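Local structure of type II 3-hydroxyacyl-CoA dehydrogenase (Thermus thermophilus, 1UAY) at residues Leu14-Ala17 and Ala18-Leu22; Glu92-Arg95 and Arg96-Val100; Leu158-Pro161 and Ala162-Leu166. The protein probably catalyses the NAD-dependent oxidation of 3-hydroxyacyl-CoA to 3-ketoacyl-CoA in fatty-acid beta-oxidation, as a short-chain dehydrogenase with a Rossmann fold. One frame throughout, in Å; residues are numbered along the deposited sequence. Where two conformers were deposited one is given.

Contact 1. Residues Leu14-Ala17 and Ala18-Leu22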
loop_
_atom_site.group_PDB
_atom_site.type_symbol
_atom_site.label_atom_id
_atom_site.label_comp_id
_atom_site.label_asym_id
_atom_site.label_seq_id
_atom_site.Cartn_x
_atom_site.Cartn_y
_atom_site.Cartn_z
ATOM N N LEU A 14 -4.893 19.541 16.030
ATOM C CA LEU A 14 -4.552 18.190 16.467
ATOM C C LEU A 14 -3.550 18.149 17.613
ATOM O O LEU A 14 -3.746 17.423 18.587
ATOM C CB LEU A 14 -4.018 17.383 15.280
ATOM C CG LEU A 14 -4.919 17.355 14.042
ATOM C CD1 LEU A 14 -4.321 16.409 13.015
ATOM C CD2 LEU A 14 -6.325 16.908 14.416
ATOM N N GLY A 15 -2.478 18.928 17.494
ATOM C CA GLY A 15 -1.469 18.958 18.539
ATOM C C GLY A 15 -2.056 19.418 19.860
ATOM O O GLY A 15 -1.760 18.859 20.918
ATOM N N ARG A 16 -2.893 20.450 19.800
ATOM C CA ARG A 16 -3.527 20.977 21.000
ATOM C C ARG A 16 -4.360 19.893 21.680
ATOM O O ARG A 16 -4.270 19.700 22.890
ATOM C CB ARG A 16 -4.419 22.169 20.643
ATOM C CG ARG A 16 -5.273 22.688 21.790
ATOM C CD ARG A 16 -6.033 23.942 21.364
ATOM N NE ARG A 16 -6.891 24.465 22.427
ATOM C CZ ARG A 16 -8.077 23.963 22.754
ATOM N NH1 ARG A 16 -8.565 22.916 22.098
ATOM N NH2 ARG A 16 -8.774 24.502 23.746
ATOM N N ALA A 17 -5.169 19.183 20.899
ATOM C CA ALA A 17 -6.009 18.133 21.461
ATOM C C ALA A 17 -5.160 17.039 22.106
ATOM O O ALA A 17 -5.468 16.564 23.199
ATOM C CB ALA A 17 -6.902 17.540 20.381
ATOM N N ALA A 18 -4.086 16.639 21.434
ATOM C CA ALA A 18 -3.214 15.608 21.981
ATOM C C ALA A 18 -2.583 16.082 23.289
ATOM O O ALA A 18 -2.520 15.334 24.264
ATOM C CB ALA A 18 -2.134 15.250 20.974
ATOM N N ALA A 19 -2.119 17.329 23.308
ATOM C CA ALA A 19 -1.498 17.883 24.506
ATOM C C ALA A 19 -2.466 17.895 25.689
ATOM O O ALA A 19 -2.105 17.498 26.793
ATOM C CB ALA A 19 -0.993 19.292 24.226
ATOM N N LEU A 20 -3.695 18.345 25.452
ATOM C CA LEU A 20 -4.698 18.394 26.511
ATOM C C LEU A 20 -5.069 16.993 26.996
ATOM O O LEU A 20 -5.251 16.775 28.192
ATOM C CB LEU A 20 -5.950 19.134 26.022
ATOM C CG LEU A 20 -5.769 20.639 25.787
ATOM C CD1 LEU A 20 -7.018 21.220 25.141
ATOM C CD2 LEU A 20 -5.476 21.328 27.112
ATOM N N ALA A 21 -5.172 16.041 26.074
ATOM C CA ALA A 21 -5.510 14.670 26.446
ATOM C C ALA A 21 -4.390 14.049 27.276
ATOM O O ALA A 21 -4.646 13.332 28.243
ATOM C CB ALA A 21 -5.762 13.837 25.201
ATOM N N LEU A 22 -3.147 14.322 26.896
ATOM C CA LEU A 22 -2.009 13.786 27.632
ATOM C C LEU A 22 -1.947 14.396 29.027
ATOM O O LEU A 22 -1.628 13.712 30.001
ATOM C CB LEU A 22 -0.714 14.061 26.865
ATOM C CG LEU A 22 -0.535 13.219 25.597
ATOM C CD1 LEU A 22 0.590 13.787 24.751
ATOM C CD2 LEU A 22 -0.256 11.770 25.978
#

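Contact 2. Residues Glu92-Arg95 and Arg96-Val100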
loop_
_atom_site.group_PDB
_atom_site.type_symbol
_atom_site.label_atom_id
_atom_site.label_comp_id
_atom_site.label_asym_id
_atom_site.label_seq_id
_atom_site.Cartn_x
_atom_site.Cartn_y
_atom_site.Cartn_z
ATOM N N GLU A 92 10.881 27.391 -3.811
ATOM C CA GLU A 92 10.962 27.743 -2.400
ATOM C C GLU A 92 9.742 27.290 -1.607
ATOM O O GLU A 92 9.880 26.828 -0.477
ATOM C CB GLU A 92 11.166 29.249 -2.233
ATOM C CG GLU A 92 11.321 29.693 -0.781
ATOM C CD GLU A 92 12.276 28.806 0.007
ATOM O OE1 GLU A 92 13.442 28.645 -0.416
ATOM O OE2 GLU A 92 11.857 28.269 1.056
ATOM N N SER A 93 8.549 27.414 -2.184
ATOM C CA SER A 93 7.349 26.984 -1.473
ATOM C C SER A 93 7.407 25.476 -1.239
ATOM O O SER A 93 7.003 24.992 -0.183
ATOM C CB SER A 93 6.086 27.354 -2.256
ATOM O OG SER A 93 6.108 26.807 -3.559
ATOM N N PHE A 94 7.920 24.740 -2.223
ATOM C CA PHE A 94 8.051 23.291 -2.107
ATOM C C PHE A 94 9.050 22.982 -0.993
ATOM O O PHE A 94 8.788 22.150 -0.123
ATOM C CB PHE A 94 8.558 22.698 -3.427
ATOM C CG PHE A 94 8.697 21.198 -3.411
ATOM C CD1 PHE A 94 7.596 20.379 -3.647
ATOM C CD2 PHE A 94 9.928 20.604 -3.158
ATOM C CE1 PHE A 94 7.724 18.984 -3.635
ATOM C CE2 PHE A 94 10.065 19.219 -3.142
ATOM C CZ PHE A 94 8.961 18.408 -3.382
ATOM N N ARG A 95 10.190 23.663 -1.017
ATOM C CA ARG A 95 11.220 23.446 -0.006
ATOM C C ARG A 95 10.708 23.728 1.405
ATOM O O ARG A 95 11.004 22.977 2.335
ATOM C CB ARG A 95 12.452 24.314 -0.298
ATOM C CG ARG A 95 13.579 24.116 0.707
ATOM C CD ARG A 95 14.803 24.970 0.399
ATOM N NE ARG A 95 15.520 24.521 -0.792
ATOM C CZ ARG A 95 15.568 25.190 -1.938
ATOM N NH1 ARG A 95 14.938 26.350 -2.061
ATOM N NH2 ARG A 95 16.254 24.701 -2.962
ATOM N N ARG A 96 9.936 24.800 1.567
ATOM C CA ARG A 96 9.403 25.162 2.877
ATOM C C ARG A 96 8.505 24.072 3.452
ATOM O O ARG A 96 8.608 23.729 4.632
ATOM C CB ARG A 96 8.621 26.476 2.794
ATOM C CG ARG A 96 7.987 26.901 4.110
ATOM C CD ARG A 96 9.029 27.071 5.207
ATOM N NE ARG A 96 8.432 27.469 6.481
ATOM C CZ ARG A 96 9.122 27.673 7.599
ATOM N NH1 ARG A 96 10.438 27.518 7.607
ATOM N NH2 ARG A 96 8.498 28.033 8.712
ATOM N N VAL A 97 7.620 23.530 2.622
ATOM C CA VAL A 97 6.727 22.479 3.079
ATOM C C VAL A 97 7.534 21.255 3.516
ATOM O O VAL A 97 7.233 20.646 4.544
ATOM C CB VAL A 97 5.721 22.085 1.979
ATOM C CG1 VAL A 97 4.855 20.931 2.454
ATOM C CG2 VAL A 97 4.845 23.281 1.638
ATOM N N LEU A 98 8.563 20.899 2.749
ATOM C CA LEU A 98 9.403 19.756 3.102
ATOM C C LEU A 98 10.150 20.034 4.397
ATOM O O LEU A 98 10.263 19.165 5.262
ATOM C CB LEU A 98 10.431 19.461 2.005
ATOM C CG LEU A 98 9.998 18.832 0.680
ATOM C CD1 LEU A 98 11.249 18.415 -0.087
ATOM C CD2 LEU A 98 9.113 17.621 0.927
ATOM N N GLU A 99 10.665 21.249 4.526
ATOM C CA GLU A 99 11.432 21.630 5.713
ATOM C C GLU A 99 10.606 21.485 6.998
ATOM O O GLU A 99 11.034 20.875 7.969
ATOM C CB GLU A 99 11.940 23.072 5.562
ATOM C CG GLU A 99 13.141 23.234 4.671
ATOM C CD GLU A 99 14.366 22.608 5.308
ATOM O OE1 GLU A 99 14.754 23.027 6.395
ATOM O OE2 GLU A 99 14.956 21.728 4.687
ATOM N N VAL A 100 9.405 22.046 7.019
ATOM C CA VAL A 100 8.581 21.971 8.218
ATOM C C VAL A 100 7.973 20.596 8.492
ATOM O O VAL A 100 8.133 20.043 9.582
ATOM C CB VAL A 100 7.424 22.999 8.163
ATOM C CG1 VAL A 100 6.590 22.910 9.433
ATOM C CG2 VAL A 100 7.979 24.409 7.982
HETATM O O HOH W 1 13.570 21.256 2.437
#

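Contact 3. Residues Leu158-Pro161 and Ala162-Leu166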
loop_
_atom_site.group_PDB
_atom_site.type_symbol
_atom_site.label_atom_id
_atom_site.label_comp_id
_atom_site.label_asym_id
_atom_site.label_seq_id
_atom_site.Cartn_x
_atom_site.Cartn_y
_atom_site.Cartn_z
ATOM N N LEU A 158 9.496 7.117 6.662
ATOM C CA LEU A 158 10.429 7.189 7.781
ATOM C C LEU A 158 10.044 6.235 8.911
ATOM O O LEU A 158 10.903 5.720 9.634
ATOM C CB LEU A 158 10.459 8.624 8.323
ATOM C CG LEU A 158 11.170 8.879 9.652
ATOM C CD1 LEU A 158 12.650 8.556 9.504
ATOM C CD2 LEU A 158 10.978 10.335 10.066
ATOM N N THR A 159 8.748 5.983 9.043
ATOM C CA THR A 159 8.237 5.153 10.124
ATOM C C THR A 159 8.943 3.822 10.364
ATOM O O THR A 159 9.427 3.566 11.467
ATOM C CB THR A 159 6.733 4.860 9.943
ATOM O OG1 THR A 159 6.058 6.044 9.508
ATOM C CG2 THR A 159 6.123 4.412 11.265
ATOM N N LEU A 160 9.004 2.976 9.340
ATOM C CA LEU A 160 9.611 1.660 9.505
ATOM C C LEU A 160 11.108 1.650 9.808
ATOM O O LEU A 160 11.533 1.025 10.778
ATOM C CB LEU A 160 9.309 0.781 8.288
ATOM C CG LEU A 160 9.680 -0.694 8.478
ATOM C CD1 LEU A 160 8.896 -1.290 9.647
ATOM C CD2 LEU A 160 9.397 -1.455 7.194
ATOM N N PRO A 161 11.934 2.321 8.987
ATOM C CA PRO A 161 13.365 2.292 9.315
ATOM C C PRO A 161 13.657 2.869 10.701
ATOM O O PRO A 161 14.596 2.439 11.373
ATOM C CB PRO A 161 14.010 3.092 8.176
ATOM C CG PRO A 161 12.870 3.918 7.616
ATOM C CD PRO A 161 11.702 2.985 7.694
ATOM N N ALA A 162 12.849 3.834 11.130
ATOM C CA ALA A 162 13.032 4.428 12.449
ATOM C C ALA A 162 12.636 3.417 13.525
ATOM O O ALA A 162 13.384 3.195 14.477
ATOM C CB ALA A 162 12.195 5.700 12.583
ATOM N N ALA A 163 11.468 2.794 13.369
ATOM C CA ALA A 163 11.007 1.808 14.344
ATOM C C ALA A 163 11.958 0.620 14.419
ATOM O O ALA A 163 12.234 0.105 15.501
ATOM C CB ALA A 163 9.594 1.328 13.994
ATOM N N ARG A 164 12.465 0.186 13.271
ATOM C CA ARG A 164 13.380 -0.945 13.241
ATOM C C ARG A 164 14.636 -0.687 14.061
ATOM O O ARG A 164 15.084 -1.559 14.803
ATOM C CB ARG A 164 13.749 -1.273 11.797
ATOM C CG ARG A 164 12.657 -2.031 11.072
ATOM C CD ARG A 164 12.946 -2.157 9.589
ATOM N NE ARG A 164 12.199 -3.266 9.006
ATOM C CZ ARG A 164 12.293 -3.649 7.737
ATOM N NH1 ARG A 164 13.090 -3.001 6.895
ATOM N NH2 ARG A 164 11.629 -4.718 7.325
ATOM N N GLU A 165 15.201 0.507 13.938
ATOM C CA GLU A 165 16.407 0.829 14.690
ATOM C C GLU A 165 16.122 1.114 16.159
ATOM O O GLU A 165 16.796 0.583 17.047
ATOM C CB GLU A 165 17.112 2.043 14.090
ATOM C CG GLU A 165 18.435 2.355 14.776
ATOM C CD GLU A 165 18.983 3.716 14.408
ATOM O OE1 GLU A 165 18.736 4.166 13.270
ATOM O OE2 GLU A 165 19.674 4.326 15.252
ATOM N N LEU A 166 15.120 1.945 16.418
ATOM C CA LEU A 166 14.807 2.313 17.787
ATOM C C LEU A 166 14.253 1.165 18.621
ATOM O O LEU A 166 14.183 1.256 19.845
ATOM C CB LEU A 166 13.864 3.522 17.796
ATOM C CG LEU A 166 14.507 4.780 17.189
ATOM C CD1 LEU A 166 13.545 5.955 17.280
ATOM C CD2 LEU A 166 15.809 5.103 17.916
HETATM O O HOH W 2 17.329 3.573 11.064
#

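Contact 1. Residues Leu14-Ala17 and Ala18-Leu22
Arg16 and Leu20, one turn apart on helix 13-25, form the looser side of this contact. Leu20 lays its CD1 methyl over the centre of one face of the Arg16 guanidinium, 3.8 Å from CZ of Arg16. The arginine arrives there by a nearly straight chain, its CG anti to the backbone N (chi1 172°). Both residues are partly exposed, and Arg16 NH2 forms a salt bridge with Glu39, so a charged end and an aliphatic cover share this flank.

Away from this edge the packing is close: Ala17, Ala18 and Ala19 are buried, and their short methyl side chains let neighbouring elements come near the backbone. The CB of Ala19 lies 3.4 Å from Gly15 O, while Ala18 N and Ala19 N donate to Leu14 O and Gly15 O at 3.0 and 2.9 Å. Leu20 N to Arg16 O and Ala21 N to Ala17 O carry the same i to i+4 pattern onward.

This is the first helix of the Rossmann beta-alpha-beta unit, with Gly15 near the bound adenosine. Ala19 and Leu22 rest on strands 4-8 and 28-33, whereas Leu14, Ala17, Ala21 and Leu22 meet helix 210-222.

Contact 2. Residues Glu92-Arg95 and Arg96-Val100
The Phe94 ring receives Leu98 obliquely, with CE2 of Phe94 3.4 Å from CD1 of Leu98. Phe94 also stacks on Phe106 of the second subunit. Over the centre of one face of the Arg96 guanidinium lies CG2 of Val100, 3.4 Å above the plane; a bend at chi2 (59°) turns the arginine along the helix to that methyl. At the edge of the Arg95 guanidinium, and in its plane, sits Glu92 OE1, which closes a salt bridge with NH1 of Arg95 at 3.2 Å. On the glutamate side this approach comes from above the carboxylate plane, and the N-H...O angle of 144° leaves the bond well short of straight.

Glu99 was deposited in two conformers. In the one given, Arg95 and Glu99 run side by side, touching CG to CG at 4.1 Å, and a water donates both to Arg95 O and, at 2.7 Å, to Glu99 OE2; both features hold for that conformer alone. Underneath, the main chain keeps the regular helical pattern, from Arg96 N to Glu92 O through Glu99 N to Arg95 O.

Phe94, Val97 and Leu98 meet helix 146-166 of their own chain, Phe94 and Leu98 also pack on Leu103 and Leu102 of the second subunit, and Val100 touches the adenosine. The helix thus joins a subunit interface, as long helices of short-chain dehydrogenases commonly do. There Arg95 NE pairs with Glu99 of the second subunit, and lying between two carboxylates probably stabilises the arginine's positive charge.

Contact 3. Residues Leu158-Pro161 and Ala162-Leu166
Apolar cover over a charged group dominates where Leu160 meets Arg164. Leu160 places CD2 over the centre of one face of the Arg164 guanidinium, 3.7 Å from CZ of Arg164, and its CG lies 3.6 Å from NE of Arg164. The arginine starts with CG beside its own backbone N (chi1 -78°), then runs extended back across the leucine. A lighter apolar touch joins CD1 of Leu158 to CB of Ala162 at 4.2 Å.

Among the backbone bonds, Arg164 N to Leu160 O is short at 2.8 Å, but Glu165 N reaches Pro161 O at a longer 3.3 Å and from above the carbonyl plane. The helix is kinked at Pro161, whose nitrogen has no hydrogen to give to the turn before. A water also donates to Pro161 O and, at 2.7 Å, to Glu165 OE1, so this carbonyl has two donors.

The ends of Arg164 and Glu165 reach the second subunit: Arg164 donates to Gly141 O and Met239 O there, and the Glu165 carboxylate accepts from Ile82 N and Leu83 N, whereas Thr159 OG1 bonds to Thr175 OG1 of its own chain. Arg238 of a third subunit packs on Leu160 and Arg164.

Ala162, Ala163 and Leu166 lie against strand 171-178. Together these features mark a long helix flanking a Rossmann sheet that, as in other tetrameric short-chain dehydrogenases, serves as a subunit interface.

How the contacts relate
From the N terminus, the three contacts follow in series, none nesting in or crossing another; each is local, closing no loop beyond the overlapping turns of one helix. Contact 1 belongs to the crossover helix between strands 4-8 and 28-33, next to the adenosine site. Contact 2 comes after strand 67-72, near the start of helix 91-116, on the opposite side of the chain's centre, its centre 25 Å from that of contact 1. Contact 3 ends helix 146-166, ahead of strand 171-178. Contacts 2 and 3 do not touch, their nearest atoms being about 10 Å apart, but their helices pack together and both meet the second subunit. No other subunit touches contact 1.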